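Long-range contacts in RNA-dependent RNA Polymerase (Bombyx mori cytoplasmic polyhedrosis virus, PDB 6TZ0), which synthesises RNA on an RNA template, transcribing the viral double-stranded genome into plus strands and probably making the complementary minus strands after core assembly: residues Y160-Y170 with H224-L235; G214-L222 with V771-L780. All coordinates share one frame; numbering follows the deposited sequence.

How the contacts relate
Both contacts are largely buried and share one neighbourhood, their centres about 14 Å apart. Helix 206-218, which supplies contact 2, is followed in the chain by helix 224-237 of contact 1. Contact 1 stays within the N-terminal region, 54 residues separating its nearest ends; contact 2 spans 549 and brings the start of helix 774-786 and the loop leading into it against that region. Their chemistry differs accordingly: rings, aliphatic groups and a hydroxyl-amide bond in contact 1, backbone carbonyls facing arginines beside apolar packing in contact 2. They meet where Ser227 CB lies 3.6 Å from Ile217 CD1 and where the Tyr160 hydroxyl approaches the Arg773 guanidinium.

Contact 1 (Y160-Y170 with H224-L235); sequences YQTTNYPLRTY and HVESIVAMNHFL
The Tyr160 ring takes the edge of His224 on one face: NE2 of His224 is 3.6 Å from CE1 of Tyr160, and the planes stand 71° apart, a T-shaped pair. At the other end, Tyr170 carries Met231 CB over one face, a CH-pi contact 3.7 Å from the ring centroid, with the sulfur farther out above that face as a Met-aromatic contact. Asn232 OD1 lies in the plane of the Tyr170 ring at its edge, with Leu235 CD1 also near that plane.

The Tyr165 ring is oblique to the imidazole, and its CB comes 3.5 Å from CE1 of His224, completing an aromatic cluster. The CG of Tyr165 sits between backbone N and carbonyl carbon (chi1 56°), and its ring leads away to a hydroxyl bonded to Asp157. Pro166 bridges the two ends, CB lying 3.7 Å from Ile228 CG1. Tyr170 is a knob among Met231, Asn232, Ile228 and Leu235. The contact thus joins helix 166-175 and its preceding loop to helix 224-237 in the N-terminal region, away from the known ligand sites; the axes of 166-170 and 224-235 run 28° from parallel.

Tyr170 OH donates to Asn232 OD1, modelled at 2.5 Å, a length doubtful at this resolution. OD1 also accepts from Thr70 N, while ND2 donates to Thr68 O; these bonds fix the amide's rotation, so a buried hydroxyl meets a pre-oriented acceptor within an otherwise mainly apolar interface.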
loop_
_atom_site.group_PDB
_atom_site.type_symbol
_atom_site.label_atom_id
_atom_site.label_comp_id
_atom_site.label_asym_id
_atom_site.label_seq_id
_atom_site.Cartn_x
_atom_site.Cartn_y
_atom_site.Cartn_z
ATOM N N TYR A 160 -8.818 34.762 24.781
ATOM C CA TYR A 160 -8.305 36.126 24.801
ATOM C C TYR A 160 -9.253 37.139 25.424
ATOM O O TYR A 160 -8.896 38.319 25.495
ATOM C CB TYR A 160 -7.932 36.559 23.385
ATOM C CG TYR A 160 -6.662 35.908 22.917
ATOM C CD1 TYR A 160 -5.431 36.460 23.231
ATOM C CD2 TYR A 160 -6.689 34.715 22.215
ATOM C CE1 TYR A 160 -4.265 35.865 22.825
ATOM C CE2 TYR A 160 -5.525 34.108 21.808
ATOM C CZ TYR A 160 -4.317 34.689 22.119
ATOM O OH TYR A 160 -3.153 34.091 21.713
ATOM N N GLN A 161 -10.462 36.720 25.821
ATOM C CA GLN A 161 -11.461 37.501 26.567
ATOM C C GLN A 161 -11.982 38.725 25.815
ATOM O O GLN A 161 -12.795 39.478 26.354
ATOM C CB GLN A 161 -10.943 37.936 27.941
ATOM C CG GLN A 161 -10.669 36.804 28.893
ATOM C CD GLN A 161 -10.231 37.299 30.253
ATOM O OE1 GLN A 161 -10.191 38.500 30.504
ATOM N NE2 GLN A 161 -9.857 36.376 31.124
ATOM N N THR A 162 -11.537 38.953 24.582
ATOM C CA THR A 162 -11.959 40.080 23.771
ATOM C C THR A 162 -12.339 39.552 22.402
ATOM O O THR A 162 -12.051 38.403 22.059
ATOM C CB THR A 162 -10.869 41.148 23.595
ATOM O OG1 THR A 162 -9.771 40.593 22.864
ATOM C CG2 THR A 162 -10.372 41.672 24.935
ATOM N N THR A 163 -12.981 40.403 21.619
ATOM C CA THR A 163 -13.427 40.009 20.298
ATOM C C THR A 163 -12.712 40.755 19.175
ATOM O O THR A 163 -13.022 40.518 18.005
ATOM C CB THR A 163 -14.944 40.199 20.195
ATOM O OG1 THR A 163 -15.418 39.633 18.972
ATOM C CG2 THR A 163 -15.309 41.671 20.249
ATOM N N ASN A 164 -11.760 41.630 19.491
ATOM C CA ASN A 164 -11.038 42.395 18.481
ATOM C C ASN A 164 -9.669 41.771 18.220
ATOM O O ASN A 164 -8.650 42.243 18.730
ATOM C CB ASN A 164 -10.932 43.872 18.876
ATOM C CG ASN A 164 -10.489 44.075 20.308
ATOM O OD1 ASN A 164 -10.207 43.116 21.025
ATOM N ND2 ASN A 164 -10.421 45.330 20.731
ATOM N N TYR A 165 -9.660 40.723 17.405
ATOM C CA TYR A 165 -8.444 40.132 16.866
ATOM C C TYR A 165 -8.671 39.902 15.374
ATOM O O TYR A 165 -9.819 39.748 14.942
ATOM C CB TYR A 165 -8.072 38.834 17.617
ATOM C CG TYR A 165 -9.129 37.766 17.668
ATOM C CD1 TYR A 165 -9.228 36.807 16.672
ATOM C CD2 TYR A 165 -10.011 37.702 18.730
ATOM C CE1 TYR A 165 -10.190 35.836 16.726
ATOM C CE2 TYR A 165 -10.970 36.737 18.790
ATOM C CZ TYR A 165 -11.057 35.804 17.787
ATOM O OH TYR A 165 -12.029 34.840 17.843
ATOM N N PRO A 166 -7.602 39.928 14.553
ATOM C CA PRO A 166 -7.796 40.069 13.090
ATOM C C PRO A 166 -8.509 38.928 12.383
ATOM O O PRO A 166 -8.980 39.112 11.248
ATOM C CB PRO A 166 -6.361 40.201 12.574
ATOM C CG PRO A 166 -5.599 40.707 13.701
ATOM C CD PRO A 166 -6.181 40.102 14.909
ATOM N N LEU A 167 -8.608 37.757 13.009
ATOM C CA LEU A 167 -9.249 36.636 12.335
ATOM C C LEU A 167 -10.757 36.846 12.247
ATOM O O LEU A 167 -11.405 36.343 11.324
ATOM C CB LEU A 167 -8.901 35.328 13.046
ATOM C CG LEU A 167 -9.284 34.023 12.338
ATOM C CD1 LEU A 167 -8.555 33.901 11.012
ATOM C CD2 LEU A 167 -8.999 32.815 13.201
ATOM N N ARG A 168 -11.324 37.647 13.159
ATOM C CA ARG A 168 -12.730 38.023 13.044
ATOM C C ARG A 168 -12.972 38.899 11.822
ATOM O O ARG A 168 -13.970 38.725 11.113
ATOM C CB ARG A 168 -13.202 38.755 14.301
ATOM C CG ARG A 168 -13.079 37.968 15.574
ATOM C CD ARG A 168 -13.874 36.691 15.508
ATOM N NE ARG A 168 -15.314 36.881 15.397
ATOM C CZ ARG A 168 -16.143 36.945 16.433
ATOM N NH1 ARG A 168 -15.676 36.838 17.665
ATOM N NH2 ARG A 168 -17.440 37.106 16.233
ATOM N N THR A 169 -12.065 39.841 11.554
ATOM C CA THR A 169 -12.219 40.685 10.378
ATOM C C THR A 169 -11.978 39.906 9.100
ATOM O O THR A 169 -12.616 40.196 8.087
ATOM C CB THR A 169 -11.278 41.880 10.441
ATOM O OG1 THR A 169 -9.927 41.421 10.361
ATOM C CG2 THR A 169 -11.474 42.606 11.745
ATOM N N TYR A 170 -11.093 38.901 9.127
ATOM C CA TYR A 170 -10.968 38.013 7.968
ATOM C C TYR A 170 -12.239 37.207 7.720
ATOM O O TYR A 170 -12.681 37.089 6.570
ATOM C CB TYR A 170 -9.766 37.079 8.117
ATOM C CG TYR A 170 -8.464 37.693 7.664
ATOM C CD1 TYR A 170 -8.166 37.787 6.311
ATOM C CD2 TYR A 170 -7.528 38.155 8.575
ATOM C CE1 TYR A 170 -6.985 38.342 5.880
ATOM C CE2 TYR A 170 -6.341 38.712 8.152
ATOM C CZ TYR A 170 -6.076 38.799 6.804
ATOM O OH TYR A 170 -4.897 39.351 6.372
ATOM N N HIS A 224 -1.092 37.143 16.509
ATOM C CA HIS A 224 -2.164 37.713 15.698
ATOM C C HIS A 224 -1.621 38.412 14.458
ATOM O O HIS A 224 -2.218 38.319 13.375
ATOM C CB HIS A 224 -3.009 38.662 16.543
ATOM C CG HIS A 224 -3.785 37.973 17.619
ATOM N ND1 HIS A 224 -4.910 37.225 17.360
ATOM C CD2 HIS A 224 -3.590 37.903 18.956
ATOM C CE1 HIS A 224 -5.382 36.732 18.490
ATOM N NE2 HIS A 224 -4.598 37.127 19.474
ATOM N N VAL A 225 -0.474 39.077 14.585
ATOM C CA VAL A 225 0.129 39.734 13.434
ATOM C C VAL A 225 0.679 38.691 12.470
ATOM O O VAL A 225 0.614 38.846 11.241
ATOM C CB VAL A 225 1.229 40.699 13.904
ATOM C CG1 VAL A 225 1.532 41.704 12.832
ATOM C CG2 VAL A 225 0.861 41.355 15.205
ATOM N N GLU A 226 1.210 37.599 13.015
ATOM C CA GLU A 226 1.641 36.491 12.178
ATOM C C GLU A 226 0.463 35.790 11.517
ATOM O O GLU A 226 0.606 35.258 10.413
ATOM C CB GLU A 226 2.462 35.514 13.007
ATOM C CG GLU A 226 3.827 36.044 13.386
ATOM C CD GLU A 226 4.596 35.081 14.250
ATOM O OE1 GLU A 226 3.990 34.108 14.731
ATOM O OE2 GLU A 226 5.812 35.282 14.432
ATOM N N SER A 227 -0.712 35.811 12.151
ATOM C CA SER A 227 -1.905 35.296 11.489
ATOM C C SER A 227 -2.331 36.190 10.339
ATOM O O SER A 227 -2.848 35.690 9.333
ATOM C CB SER A 227 -3.049 35.154 12.484
ATOM O OG SER A 227 -3.525 36.412 12.909
ATOM N N ILE A 228 -2.121 37.504 10.471
ATOM C CA ILE A 228 -2.349 38.414 9.349
ATOM C C ILE A 228 -1.438 38.060 8.183
ATOM O O ILE A 228 -1.887 37.968 7.035
ATOM C CB ILE A 228 -2.143 39.873 9.783
ATOM C CG1 ILE A 228 -3.142 40.257 10.849
ATOM C CG2 ILE A 228 -2.292 40.812 8.616
ATOM C CD1 ILE A 228 -2.830 41.557 11.440
ATOM N N VAL A 229 -0.148 37.854 8.471
ATOM C CA VAL A 229 0.827 37.507 7.433
ATOM C C VAL A 229 0.463 36.182 6.758
ATOM O O VAL A 229 0.512 36.058 5.522
ATOM C CB VAL A 229 2.242 37.463 8.041
ATOM C CG1 VAL A 229 3.268 37.028 7.010
ATOM C CG2 VAL A 229 2.613 38.808 8.616
ATOM N N ALA A 230 0.032 35.200 7.556
ATOM C CA ALA A 230 -0.364 33.897 7.033
ATOM C C ALA A 230 -1.581 33.997 6.120
ATOM O O ALA A 230 -1.568 33.465 5.004
ATOM C CB ALA A 230 -0.641 32.941 8.190
ATOM N N MET A 231 -2.635 34.694 6.568
ATOM C CA MET A 231 -3.855 34.803 5.768
ATOM C C MET A 231 -3.637 35.621 4.499
ATOM O O MET A 231 -4.225 35.311 3.452
ATOM C CB MET A 231 -4.983 35.400 6.603
ATOM C CG MET A 231 -5.500 34.487 7.691
ATOM S SD MET A 231 -6.124 32.933 7.036
ATOM C CE MET A 231 -7.541 33.485 6.101
ATOM N N ASN A 232 -2.787 36.654 4.563
ATOM C CA ASN A 232 -2.456 37.409 3.359
ATOM C C ASN A 232 -1.715 36.540 2.353
ATOM O O ASN A 232 -1.975 36.622 1.146
ATOM C CB ASN A 232 -1.606 38.632 3.697
ATOM C CG ASN A 232 -2.354 39.669 4.490
ATOM O OD1 ASN A 232 -3.554 39.848 4.323
ATOM N ND2 ASN A 232 -1.634 40.396 5.327
ATOM N N HIS A 233 -0.813 35.677 2.835
ATOM C CA HIS A 233 -0.101 34.786 1.925
ATOM C C HIS A 233 -1.026 33.729 1.323
ATOM O O HIS A 233 -0.878 33.372 0.149
ATOM C CB HIS A 233 1.081 34.136 2.644
ATOM C CG HIS A 233 1.887 33.219 1.777
ATOM N ND1 HIS A 233 2.609 33.667 0.691
ATOM C CD2 HIS A 233 2.115 31.887 1.856
ATOM C CE1 HIS A 233 3.223 32.647 0.122
ATOM N NE2 HIS A 233 2.945 31.557 0.814
ATOM N N PHE A 234 -1.992 33.226 2.097
ATOM C CA PHE A 234 -2.903 32.229 1.537
ATOM C C PHE A 234 -3.823 32.839 0.484
ATOM O O PHE A 234 -4.083 32.217 -0.553
ATOM C CB PHE A 234 -3.740 31.545 2.620
ATOM C CG PHE A 234 -2.965 30.616 3.511
ATOM C CD1 PHE A 234 -2.281 29.538 2.979
ATOM C CD2 PHE A 234 -3.037 30.732 4.886
ATOM C CE1 PHE A 234 -1.592 28.662 3.797
ATOM C CE2 PHE A 234 -2.355 29.856 5.710
ATOM C CZ PHE A 234 -1.638 28.819 5.163
ATOM N N LEU A 235 -4.299 34.068 0.709
ATOM C CA LEU A 235 -5.109 34.727 -0.314
ATOM C C LEU A 235 -4.284 35.101 -1.545
ATOM O O LEU A 235 -4.799 35.055 -2.675
ATOM C CB LEU A 235 -5.793 35.949 0.288
ATOM C CG LEU A 235 -6.804 35.557 1.366
ATOM C CD1 LEU A 235 -7.324 36.765 2.095
ATOM C CD2 LEU A 235 -7.943 34.757 0.768
#

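Contact 2 (G214-L222 with V771-L780); sequences GTAIMSGIL and VRRPEGLKML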
loop_
_atom_site.group_PDB
_atom_site.type_symbol
_atom_site.label_atom_id
_atom_site.label_comp_id
_atom_site.label_asym_id
_atom_site.label_seq_id
_atom_site.Cartn_x
_atom_site.Cartn_y
_atom_site.Cartn_z
ATOM N N GLY A 214 -6.554 29.584 13.193
ATOM C CA GLY A 214 -6.962 29.697 14.582
ATOM C C GLY A 214 -6.406 28.598 15.465
ATOM O O GLY A 214 -6.116 28.834 16.643
ATOM N N THR A 215 -6.241 27.394 14.915
ATOM C CA THR A 215 -5.580 26.318 15.647
ATOM C C THR A 215 -4.113 26.647 15.901
ATOM O O THR A 215 -3.580 26.351 16.975
ATOM C CB THR A 215 -5.724 25.012 14.866
ATOM O OG1 THR A 215 -7.113 24.738 14.672
ATOM C CG2 THR A 215 -5.108 23.846 15.609
ATOM N N ALA A 216 -3.455 27.285 14.933
ATOM C CA ALA A 216 -2.066 27.691 15.111
ATOM C C ALA A 216 -1.919 28.810 16.133
ATOM O O ALA A 216 -0.909 28.864 16.841
ATOM C CB ALA A 216 -1.472 28.120 13.775
ATOM N N ILE A 217 -2.899 29.714 16.216
ATOM C CA ILE A 217 -2.870 30.734 17.263
ATOM C C ILE A 217 -3.101 30.104 18.632
ATOM O O ILE A 217 -2.413 30.437 19.605
ATOM C CB ILE A 217 -3.900 31.837 16.975
ATOM C CG1 ILE A 217 -3.567 32.571 15.690
ATOM C CG2 ILE A 217 -3.924 32.859 18.087
ATOM C CD1 ILE A 217 -4.691 33.448 15.251
ATOM N N MET A 218 -4.057 29.171 18.726
ATOM C CA MET A 218 -4.301 28.445 19.975
ATOM C C MET A 218 -3.099 27.612 20.405
ATOM O O MET A 218 -2.908 27.365 21.599
ATOM C CB MET A 218 -5.529 27.549 19.815
ATOM C CG MET A 218 -6.872 28.260 19.852
ATOM S SD MET A 218 -7.389 28.700 21.520
ATOM C CE MET A 218 -6.947 30.418 21.561
ATOM N N SER A 219 -2.282 27.188 19.449
ATOM C CA SER A 219 -1.078 26.419 19.703
ATOM C C SER A 219 0.067 27.251 20.265
ATOM O O SER A 219 1.013 26.681 20.810
ATOM C CB SER A 219 -0.639 25.764 18.400
ATOM O OG SER A 219 -1.593 24.807 17.983
ATOM N N GLY A 220 0.016 28.569 20.137
ATOM C CA GLY A 220 1.157 29.384 20.479
ATOM C C GLY A 220 2.195 29.495 19.391
ATOM O O GLY A 220 3.270 30.050 19.634
ATOM N N ILE A 221 1.907 28.981 18.199
ATOM C CA ILE A 221 2.855 29.037 17.094
ATOM C C ILE A 221 2.764 30.375 16.372
ATOM O O ILE A 221 3.779 31.024 16.100
ATOM C CB ILE A 221 2.605 27.853 16.146
ATOM C CG1 ILE A 221 2.890 26.543 16.879
ATOM C CG2 ILE A 221 3.436 27.969 14.886
ATOM C CD1 ILE A 221 2.387 25.335 16.172
ATOM N N LEU A 222 1.553 30.815 16.062
ATOM C CA LEU A 222 1.340 32.097 15.413
ATOM C C LEU A 222 0.756 33.092 16.398
ATOM O O LEU A 222 -0.085 32.739 17.227
ATOM C CB LEU A 222 0.407 31.966 14.212
ATOM C CG LEU A 222 0.907 31.199 12.997
ATOM C CD1 LEU A 222 -0.201 31.114 11.977
ATOM C CD2 LEU A 222 2.116 31.875 12.403
ATOM N N VAL A 771 3.822 20.877 19.698
ATOM C CA VAL A 771 3.051 22.095 19.879
ATOM C C VAL A 771 3.786 22.959 20.898
ATOM O O VAL A 771 4.657 22.489 21.629
ATOM C CB VAL A 771 1.612 21.766 20.337
ATOM C CG1 VAL A 771 1.543 21.462 21.823
ATOM C CG2 VAL A 771 0.636 22.792 19.929
ATOM N N ARG A 772 3.430 24.237 20.945
ATOM C CA ARG A 772 4.134 25.187 21.792
ATOM C C ARG A 772 3.326 25.623 23.010
ATOM O O ARG A 772 3.911 25.938 24.048
ATOM C CB ARG A 772 4.540 26.401 20.950
ATOM C CG ARG A 772 5.496 27.346 21.602
ATOM C CD ARG A 772 5.969 28.388 20.624
ATOM N NE ARG A 772 6.782 29.392 21.291
ATOM C CZ ARG A 772 7.308 30.443 20.685
ATOM N NH1 ARG A 772 7.104 30.634 19.391
ATOM N NH2 ARG A 772 8.030 31.310 21.373
ATOM N N ARG A 773 1.996 25.632 22.924
ATOM C CA ARG A 773 1.137 25.913 24.074
ATOM C C ARG A 773 0.027 24.867 24.120
ATOM O O ARG A 773 -0.989 25.002 23.421
ATOM C CB ARG A 773 0.559 27.325 24.022
ATOM C CG ARG A 773 -0.227 27.690 25.263
ATOM C CD ARG A 773 -0.719 29.127 25.286
ATOM N NE ARG A 773 -1.725 29.422 24.270
ATOM C CZ ARG A 773 -1.597 30.364 23.345
ATOM N NH1 ARG A 773 -0.510 31.116 23.306
ATOM N NH2 ARG A 773 -2.565 30.567 22.466
ATOM N N PRO A 774 0.187 23.813 24.925
ATOM C CA PRO A 774 -0.828 22.745 24.959
ATOM C C PRO A 774 -2.122 23.115 25.669
ATOM O O PRO A 774 -3.132 22.426 25.470
ATOM C CB PRO A 774 -0.108 21.609 25.697
ATOM C CG PRO A 774 1.334 21.903 25.538
ATOM C CD PRO A 774 1.442 23.387 25.563
ATOM N N GLU A 775 -2.133 24.172 26.483
ATOM C CA GLU A 775 -3.334 24.526 27.235
ATOM C C GLU A 775 -4.405 25.133 26.330
ATOM O O GLU A 775 -5.599 24.826 26.472
ATOM C CB GLU A 775 -2.959 25.484 28.366
ATOM C CG GLU A 775 -4.120 25.910 29.240
ATOM C CD GLU A 775 -4.703 24.770 30.052
ATOM O OE1 GLU A 775 -3.957 23.827 30.394
ATOM O OE2 GLU A 775 -5.917 24.814 30.342
ATOM N N GLY A 776 -3.997 25.989 25.390
ATOM C CA GLY A 776 -4.934 26.495 24.401
ATOM C C GLY A 776 -5.446 25.410 23.479
ATOM O O GLY A 776 -6.590 25.464 23.021
ATOM N N LEU A 777 -4.626 24.397 23.231
ATOM C CA LEU A 777 -5.074 23.228 22.491
ATOM C C LEU A 777 -6.087 22.415 23.293
ATOM O O LEU A 777 -7.015 21.830 22.718
ATOM C CB LEU A 777 -3.847 22.411 22.096
ATOM C CG LEU A 777 -3.898 21.141 21.267
ATOM C CD1 LEU A 777 -2.744 21.151 20.314
ATOM C CD2 LEU A 777 -3.708 19.999 22.207
ATOM N N LYS A 778 -5.953 22.401 24.624
ATOM C CA LYS A 778 -6.971 21.760 25.453
ATOM C C LYS A 778 -8.289 22.523 25.394
ATOM O O LYS A 778 -9.368 21.918 25.331
ATOM C CB LYS A 778 -6.493 21.628 26.901
ATOM C CG LYS A 778 -7.441 20.800 27.769
ATOM C CD LYS A 778 -6.815 20.383 29.091
ATOM C CE LYS A 778 -6.868 21.468 30.146
ATOM N NZ LYS A 778 -8.240 21.588 30.695
ATOM N N MET A 779 -8.220 23.855 25.385
ATOM C CA MET A 779 -9.440 24.651 25.265
ATOM C C MET A 779 -10.091 24.480 23.896
ATOM O O MET A 779 -11.323 24.422 23.787
ATOM C CB MET A 779 -9.140 26.122 25.543
ATOM C CG MET A 779 -10.376 26.990 25.605
ATOM S SD MET A 779 -10.033 28.663 26.141
ATOM C CE MET A 779 -9.719 28.366 27.873
ATOM N N LEU A 780 -9.274 24.364 22.847
ATOM C CA LEU A 780 -9.792 24.166 21.499
ATOM C C LEU A 780 -10.487 22.817 21.361
ATOM O O LEU A 780 -11.558 22.724 20.748
ATOM C CB LEU A 780 -8.652 24.288 20.495
ATOM C CG LEU A 780 -8.994 24.194 19.020
ATOM C CD1 LEU A 780 -9.918 25.321 18.644
ATOM C CD2 LEU A 780 -7.726 24.275 18.229
#
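Ser219 O receives two backbone N-H groups from the loop before helix 774-786: Arg773 N at 2.6 Å and Arg772 N at 3.4 Å. Both bonds are weak by angle. The acceptor belongs to the turn that ends helix 206-218, where Gly220 has positive phi and forms a Schellman motif with two bonds back into the last turn.

Beyond that carbonyl, the two arginines diverge. Arg772 stays extended from CG to NE, passing CD 3.3 Å from Gly220 O before its guanidinium reaches Ser60 O. Arg773 bends at chi3 (67°), laying a guanidinium face over Gly220 and placing NH2 2.9 Å from Ile217 O, with Met218 O nearby. This cation beside the carbonyls at the helix C-terminus would probably be favoured by the helix dipole.

Gly776, having no side chain, lets its CA come to 3.6 Å from Met218 O in a CA-H...O contact. The Met218 side chain, bent at chi2 and chi3, brings SD 3.7 Å from Gly776 O, and its CB lies near Leu780 CD2. That same CD2 meets Thr215 OG1 at 3.6 Å and touches its CG2, the side chains crossing at about a right angle; OG1 bonds to Cys211 O and Trp742 NE1. Val771 CG2 packs on Ser219 CB, while Ser219 OG donates back to Thr215 O.

The axes of 214-218 and 774-780 come within 9.0 Å, with 134° between their N-to-C directions. Helix 145-160 borders this junction, its Trp159 touching Met218, Arg773 and Met779, while helix 325-339 packs against Ile221 and Arg772.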